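Side-chain contacts in phosphoribosylaminoimidazole-succinocarboxamide synthase (Saccharomyces cerevisiae, PDB 2CNQ), which catalyses the ATP-dependent joining of aspartate to the carboxylate of CAIR, forming SAICAR in de novo purine biosynthesis: residues A[90-93]-A[94-97]; A[194-197]-A[198-202]; A[281-284]-A[285-289]. All coordinates share one frame; numbering follows the deposited sequence.

Contact 1: residues A[90-93]-A[94-97]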
# COMPACT_ATOMS: atom_id res chain seq x y z
N PRO A 90 14.88 -14.68 -16.61
CA PRO A 90 15.18 -15.87 -17.38
C PRO A 90 14.15 -16.10 -18.43
O PRO A 90 12.97 -15.89 -18.22
CB PRO A 90 15.17 -16.97 -16.35
CG PRO A 90 15.58 -16.26 -15.09
CD PRO A 90 14.91 -14.94 -15.17
N ALA A 91 14.60 -16.54 -19.58
CA ALA A 91 13.74 -16.76 -20.70
C ALA A 91 12.59 -17.65 -20.36
O ALA A 91 11.51 -17.46 -20.88
CB ALA A 91 14.53 -17.36 -21.84
N LYS A 92 12.80 -18.63 -19.52
CA LYS A 92 11.74 -19.54 -19.21
C LYS A 92 10.53 -18.82 -18.67
O LYS A 92 9.43 -19.26 -18.86
CB LYS A 92 12.25 -20.61 -18.28
CG LYS A 92 11.34 -21.74 -18.17
CD LYS A 92 11.96 -22.95 -17.53
CE LYS A 92 10.97 -24.06 -17.49
NZ LYS A 92 10.51 -24.45 -18.85
N LEU A 93 10.74 -17.70 -17.96
CA LEU A 93 9.60 -17.01 -17.37
C LEU A 93 8.75 -16.29 -18.37
O LEU A 93 7.70 -15.82 -18.04
CB LEU A 93 10.05 -16.08 -16.29
CG LEU A 93 10.65 -16.80 -15.10
CD1 LEU A 93 11.05 -15.77 -14.08
CD2 LEU A 93 9.71 -17.78 -14.49
N SER A 94 9.20 -16.24 -19.62
CA SER A 94 8.35 -15.77 -20.69
C SER A 94 7.50 -16.84 -21.27
O SER A 94 6.63 -16.54 -22.06
CB SER A 94 9.20 -15.19 -21.78
OG SER A 94 9.78 -13.98 -21.39
N GLU A 95 7.74 -18.08 -20.93
CA GLU A 95 6.88 -19.14 -21.40
C GLU A 95 5.55 -18.91 -20.78
O GLU A 95 5.45 -18.47 -19.65
CB GLU A 95 7.43 -20.49 -21.00
CG GLU A 95 8.76 -20.73 -21.67
CD GLU A 95 9.51 -21.91 -21.16
OE1 GLU A 95 9.02 -22.63 -20.28
OE2 GLU A 95 10.65 -22.08 -21.63
N PRO A 96 4.47 -19.19 -21.47
CA PRO A 96 3.15 -18.78 -21.02
C PRO A 96 2.76 -19.28 -19.67
O PRO A 96 2.07 -18.58 -18.98
CB PRO A 96 2.22 -19.24 -22.09
CG PRO A 96 2.97 -20.05 -22.94
CD PRO A 96 4.44 -19.74 -22.81
N LYS A 97 3.19 -20.47 -19.29
CA LYS A 97 2.84 -20.97 -18.00
C LYS A 97 3.26 -20.01 -16.93
O LYS A 97 2.61 -19.90 -15.91
CB LYS A 97 3.53 -22.29 -17.78
CG LYS A 97 3.25 -22.96 -16.49
CD LYS A 97 4.10 -24.20 -16.34
CE LYS A 97 3.73 -25.28 -17.27
NZ LYS A 97 4.48 -26.49 -16.97
O HOH W 1 11.44 -13.90 -19.37
O HOH W 2 12.17 -24.16 -21.33
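The E95 carboxylate is the flat group that K92 meets. One face lies under the K92 side chain: CG of K92 sits 3.5 Å from CD of E95, above the group and near both oxygens. The backbone O of K92 lies over the same face. At the edge, close to the carboxylate plane, are K92 NZ and a water. K92 NZ reaches OE1 of E95 at 2.8 Å, on the syn lone pair, in a salt bridge. The water joins the two residues again: it accepts from NZ of K92 and donates to OE2 of E95 at 2.6 Å. Both carboxylate oxygens are thus held, which limits rotation of the group. The K92 chain runs out straight and turns only at its last torsion (chi4 60°), which carries NZ round to OE1. K92 was modelled in two conformers; the bridge is described for one, and whether the other keeps it is not settled.

Behind the pair the backbone makes successive i to i+3 turns. S94 N donates to A91 O at 2.9 Å, and E95 N donates to K92 O at 2.9 Å. A second water links P90 O to S94 OG, at 2.6 Å from OG.

E95 is the N-cap residue of helix 96-102. The turn therefore leads from the loop after strand 73-74 into that helix. L93 is buried against I11, L12, Y98 and L102. K92 packs on I11 and Y98, and S94 touches F86.

Contact 2: residues A[194-197]-A[198-202]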
# COMPACT_ATOMS: atom_id res chain seq x y z
N LEU A 194 9.45 13.32 4.80
CA LEU A 194 9.31 12.90 3.44
C LEU A 194 7.95 12.29 3.26
O LEU A 194 7.29 12.55 2.28
CB LEU A 194 10.37 11.90 3.09
CG LEU A 194 10.29 11.31 1.70
CD1 LEU A 194 10.37 12.40 0.66
CD2 LEU A 194 11.37 10.31 1.51
N ALA A 195 7.54 11.46 4.18
CA ALA A 195 6.26 10.82 4.02
C ALA A 195 5.16 11.83 3.94
O ALA A 195 4.27 11.71 3.13
CB ALA A 195 6.04 9.88 5.17
N VAL A 196 5.19 12.84 4.79
CA VAL A 196 4.16 13.84 4.76
C VAL A 196 4.24 14.61 3.47
O VAL A 196 3.22 14.91 2.89
CB VAL A 196 4.23 14.75 5.97
CG1 VAL A 196 3.42 15.99 5.78
CG2 VAL A 196 3.78 13.97 7.19
N LYS A 197 5.43 14.91 3.01
CA LYS A 197 5.57 15.62 1.78
C LYS A 197 4.97 14.84 0.63
O LYS A 197 4.24 15.37 -0.17
CB LYS A 197 7.02 15.89 1.53
CG LYS A 197 7.23 16.86 0.43
CD LYS A 197 8.68 17.16 0.22
CE LYS A 197 9.25 18.01 1.29
NZ LYS A 197 10.55 18.59 0.84
N LEU A 198 5.32 13.56 0.54
CA LEU A 198 4.80 12.74 -0.51
C LEU A 198 3.31 12.64 -0.41
O LEU A 198 2.60 12.77 -1.37
CB LEU A 198 5.42 11.36 -0.49
CG LEU A 198 6.92 11.30 -0.65
CD1 LEU A 198 7.38 9.89 -0.54
CD2 LEU A 198 7.36 11.91 -1.95
N TYR A 199 2.83 12.37 0.77
CA TYR A 199 1.42 12.26 0.97
C TYR A 199 0.72 13.52 0.55
O TYR A 199 -0.26 13.47 -0.13
CB TYR A 199 1.09 11.96 2.42
CG TYR A 199 -0.34 12.14 2.71
CD1 TYR A 199 -1.24 11.16 2.43
CD2 TYR A 199 -0.79 13.32 3.23
CE1 TYR A 199 -2.58 11.37 2.64
CE2 TYR A 199 -2.13 13.53 3.44
CZ TYR A 199 -3.01 12.55 3.14
OH TYR A 199 -4.31 12.84 3.36
N SER A 200 1.20 14.66 0.99
CA SER A 200 0.51 15.89 0.69
C SER A 200 0.44 16.14 -0.78
O SER A 200 -0.58 16.59 -1.27
CB SER A 200 1.17 17.05 1.37
OG SER A 200 0.83 17.01 2.74
N LYS A 201 1.51 15.88 -1.49
CA LYS A 201 1.50 16.06 -2.91
C LYS A 201 0.47 15.18 -3.54
O LYS A 201 -0.28 15.59 -4.40
CB LYS A 201 2.86 15.77 -3.47
CG LYS A 201 2.93 15.92 -4.94
CD LYS A 201 4.31 15.74 -5.50
CE LYS A 201 4.27 15.70 -6.99
NZ LYS A 201 5.58 15.86 -7.59
N CYS A 202 0.43 13.93 -3.13
CA CYS A 202 -0.51 13.02 -3.68
C CYS A 202 -1.92 13.35 -3.27
O CYS A 202 -2.83 13.22 -4.06
CB CYS A 202 -0.16 11.60 -3.31
SG CYS A 202 1.40 11.09 -3.96
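L194 and L198 begin a run of i to i+4 contacts within the long alpha-helix 185-209. L194 O accepts from L198 N at 2.8 Å in a nearly straight bond. The side chains add an apolar contact, with CD1 of L194 against CG of L198 at 3.9 Å. L194 CG points anti to its own N (chi1 176°), which brings its branched end to L198, which it crosses at a slant.

A195 comes next. Its O accepts from Y199 N at 2.8 Å, while its methyl faces V119, V121 and F220 of the sheet. V196 O takes S200 N at 2.8 Å, and V196 CG1 lies near OG of S200. K197 O bonds to K201 N at 3.1 Å, the longest of the four backbone bonds.

One side of the helix packs on strands 113-122 and 211-223. There Y199 lies against V121 and T216, and its OH is bonded to I213 O. K201 extends to D71 in a salt bridge and makes a cation-pi contact with F67. S200 keeps OG beside its own N (chi1 -76°), close to the preceding turn: OG stands 3.2 Å from V196 O, at most a weak hydrogen bond, since the single hydroxyl proton may go to another acceptor.

Contact 3: residues A[281-284]-A[285-289]. With SO4 (sulfate ion), chain J.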
# COMPACT_ATOMS: atom_id res chain seq x y z
N PRO A 281 -17.99 -13.76 -0.44
CA PRO A 281 -19.01 -13.99 -1.42
C PRO A 281 -18.67 -13.26 -2.67
O PRO A 281 -18.00 -12.24 -2.65
CB PRO A 281 -20.25 -13.41 -0.77
CG PRO A 281 -19.97 -13.53 0.69
CD PRO A 281 -18.53 -13.21 0.81
N GLN A 282 -19.20 -13.74 -3.77
CA GLN A 282 -18.89 -13.12 -5.02
C GLN A 282 -19.24 -11.66 -5.01
O GLN A 282 -18.54 -10.87 -5.60
CB GLN A 282 -19.66 -13.81 -6.12
CG GLN A 282 -19.27 -13.37 -7.50
CD GLN A 282 -17.89 -13.85 -7.86
OE1 GLN A 282 -17.62 -15.05 -7.89
NE2 GLN A 282 -16.99 -12.91 -8.13
N ASP A 283 -20.33 -11.29 -4.37
CA ASP A 283 -20.71 -9.91 -4.31
C ASP A 283 -19.64 -9.07 -3.67
O ASP A 283 -19.41 -7.95 -4.08
CB ASP A 283 -21.97 -9.84 -3.45
CG ASP A 283 -22.48 -8.50 -3.29
OD1 ASP A 283 -22.80 -7.92 -4.33
OD2 ASP A 283 -22.57 -8.02 -2.15
N ILE A 284 -19.00 -9.61 -2.65
CA ILE A 284 -17.98 -8.88 -1.96
C ILE A 284 -16.73 -8.84 -2.78
O ILE A 284 -16.07 -7.83 -2.84
CB ILE A 284 -17.75 -9.52 -0.60
CG1 ILE A 284 -19.03 -9.45 0.23
CG2 ILE A 284 -16.60 -8.89 0.11
CD1 ILE A 284 -19.62 -8.07 0.38
N VAL A 285 -16.39 -9.94 -3.44
CA VAL A 285 -15.28 -9.91 -4.37
C VAL A 285 -15.52 -8.83 -5.37
O VAL A 285 -14.66 -8.01 -5.64
CB VAL A 285 -15.16 -11.25 -5.09
CG1 VAL A 285 -14.15 -11.16 -6.20
CG2 VAL A 285 -14.79 -12.33 -4.13
N ASP A 286 -16.68 -8.84 -5.96
CA ASP A 286 -16.94 -7.95 -7.05
C ASP A 286 -16.95 -6.53 -6.59
O ASP A 286 -16.42 -5.66 -7.25
CB ASP A 286 -18.26 -8.30 -7.69
CG ASP A 286 -18.23 -9.62 -8.41
OD1 ASP A 286 -19.33 -10.05 -8.79
OD2 ASP A 286 -17.16 -10.20 -8.63
N ARG A 287 -17.54 -6.27 -5.45
CA ARG A 287 -17.64 -4.92 -4.95
C ARG A 287 -16.28 -4.39 -4.56
O ARG A 287 -15.97 -3.25 -4.76
CB ARG A 287 -18.61 -4.89 -3.79
CG ARG A 287 -20.04 -5.02 -4.27
CD ARG A 287 -20.99 -5.39 -3.17
NE ARG A 287 -21.16 -4.29 -2.24
CZ ARG A 287 -21.80 -4.40 -1.09
NH1 ARG A 287 -22.32 -5.56 -0.71
NH2 ARG A 287 -21.90 -3.35 -0.29
N THR A 288 -15.48 -5.26 -3.98
CA THR A 288 -14.15 -4.86 -3.63
C THR A 288 -13.37 -4.53 -4.88
O THR A 288 -12.72 -3.52 -4.97
CB THR A 288 -13.45 -5.99 -2.89
OG1 THR A 288 -14.16 -6.23 -1.69
CG2 THR A 288 -12.06 -5.62 -2.52
N ARG A 289 -13.43 -5.42 -5.85
CA ARG A 289 -12.71 -5.23 -7.06
C ARG A 289 -13.11 -3.92 -7.69
O ARG A 289 -12.29 -3.16 -8.15
CB ARG A 289 -12.98 -6.38 -7.99
CG ARG A 289 -12.05 -6.40 -9.17
CD ARG A 289 -12.35 -7.60 -10.02
NE ARG A 289 -11.44 -7.75 -11.11
CZ ARG A 289 -11.58 -7.21 -12.30
NH1 ARG A 289 -12.59 -6.46 -12.58
NH2 ARG A 289 -10.67 -7.45 -13.21
S SO4 J . -12.63 -6.01 -16.08
O1 SO4 J . -13.45 -7.20 -16.27
O2 SO4 J . -12.53 -5.27 -17.33
O3 SO4 J . -13.20 -5.22 -15.00
O4 SO4 J . -11.28 -6.41 -15.70
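D283 and R287 are brought together by two torsions. CG of D283 stands anti to its N (chi1 180°), which sets the carboxylate beside CD of R287. R287 bends at chi3 (70°), which turns its guanidinium back to meet it. NH1 of R287 then donates to OD2 of D283 at 2.9 Å, a salt bridge. The bond lies close to the guanidinium plane and meets OD2 on the syn side, somewhat out of the carboxylate plane; the two planes are 48° apart.

Q282 also bends, at chi2, and its NE2 donates to OD2 of D286 at 2.8 Å. This donor comes from above the carboxylate plane, although the acceptor lies in the amide plane. Q282 and R287 each have two deposited conformers; the links are described for one of each, and the others may differ.

On the buried side, I284 O accepts twice. T288 N reaches it at 2.9 Å and T288 OG1 at 2.7 Å, from opposite faces of the carbonyl plane. I284 packs on W266 and T288 on F262, both of helix 261-269.

The long R289 side chain carries its guanidinium off from this turn. Its NH1 donates to O3 of a sulfate, probably from the crystallisation liquor, at 2.8 Å and its NH2 to O4 at 2.8 Å. NH2 also bridges to E52, and NE bonds to P51 O. A leucine here would probably leave E52 without its charged mate and the sulfate with fewer donors. W304 holds the same sulfate.

The whole is the first turns of helix 282-300, with P281 at the N-cap and side chains paired at i to i+4 spacing.

Following the chain from the N terminus, contact 1 comes first. It closes the turn that leads into helix 96-102, at the surface. Contact 2 follows about a hundred residues later, inside helix 185-209, which packs on the mixed sheet. Contact 3 comes last and starts helix 282-300, beside helix 261-269. The three are in series, so none nests in or crosses another. Each is local and closes only a turn of its own. They do not touch: the centres of contacts 1 and 2 are about 38 Å apart, and the centre of contact 3 is about 31 Å from each of theirs. Contact 2 lies across the chain's centre from both contact 1 and contact 3.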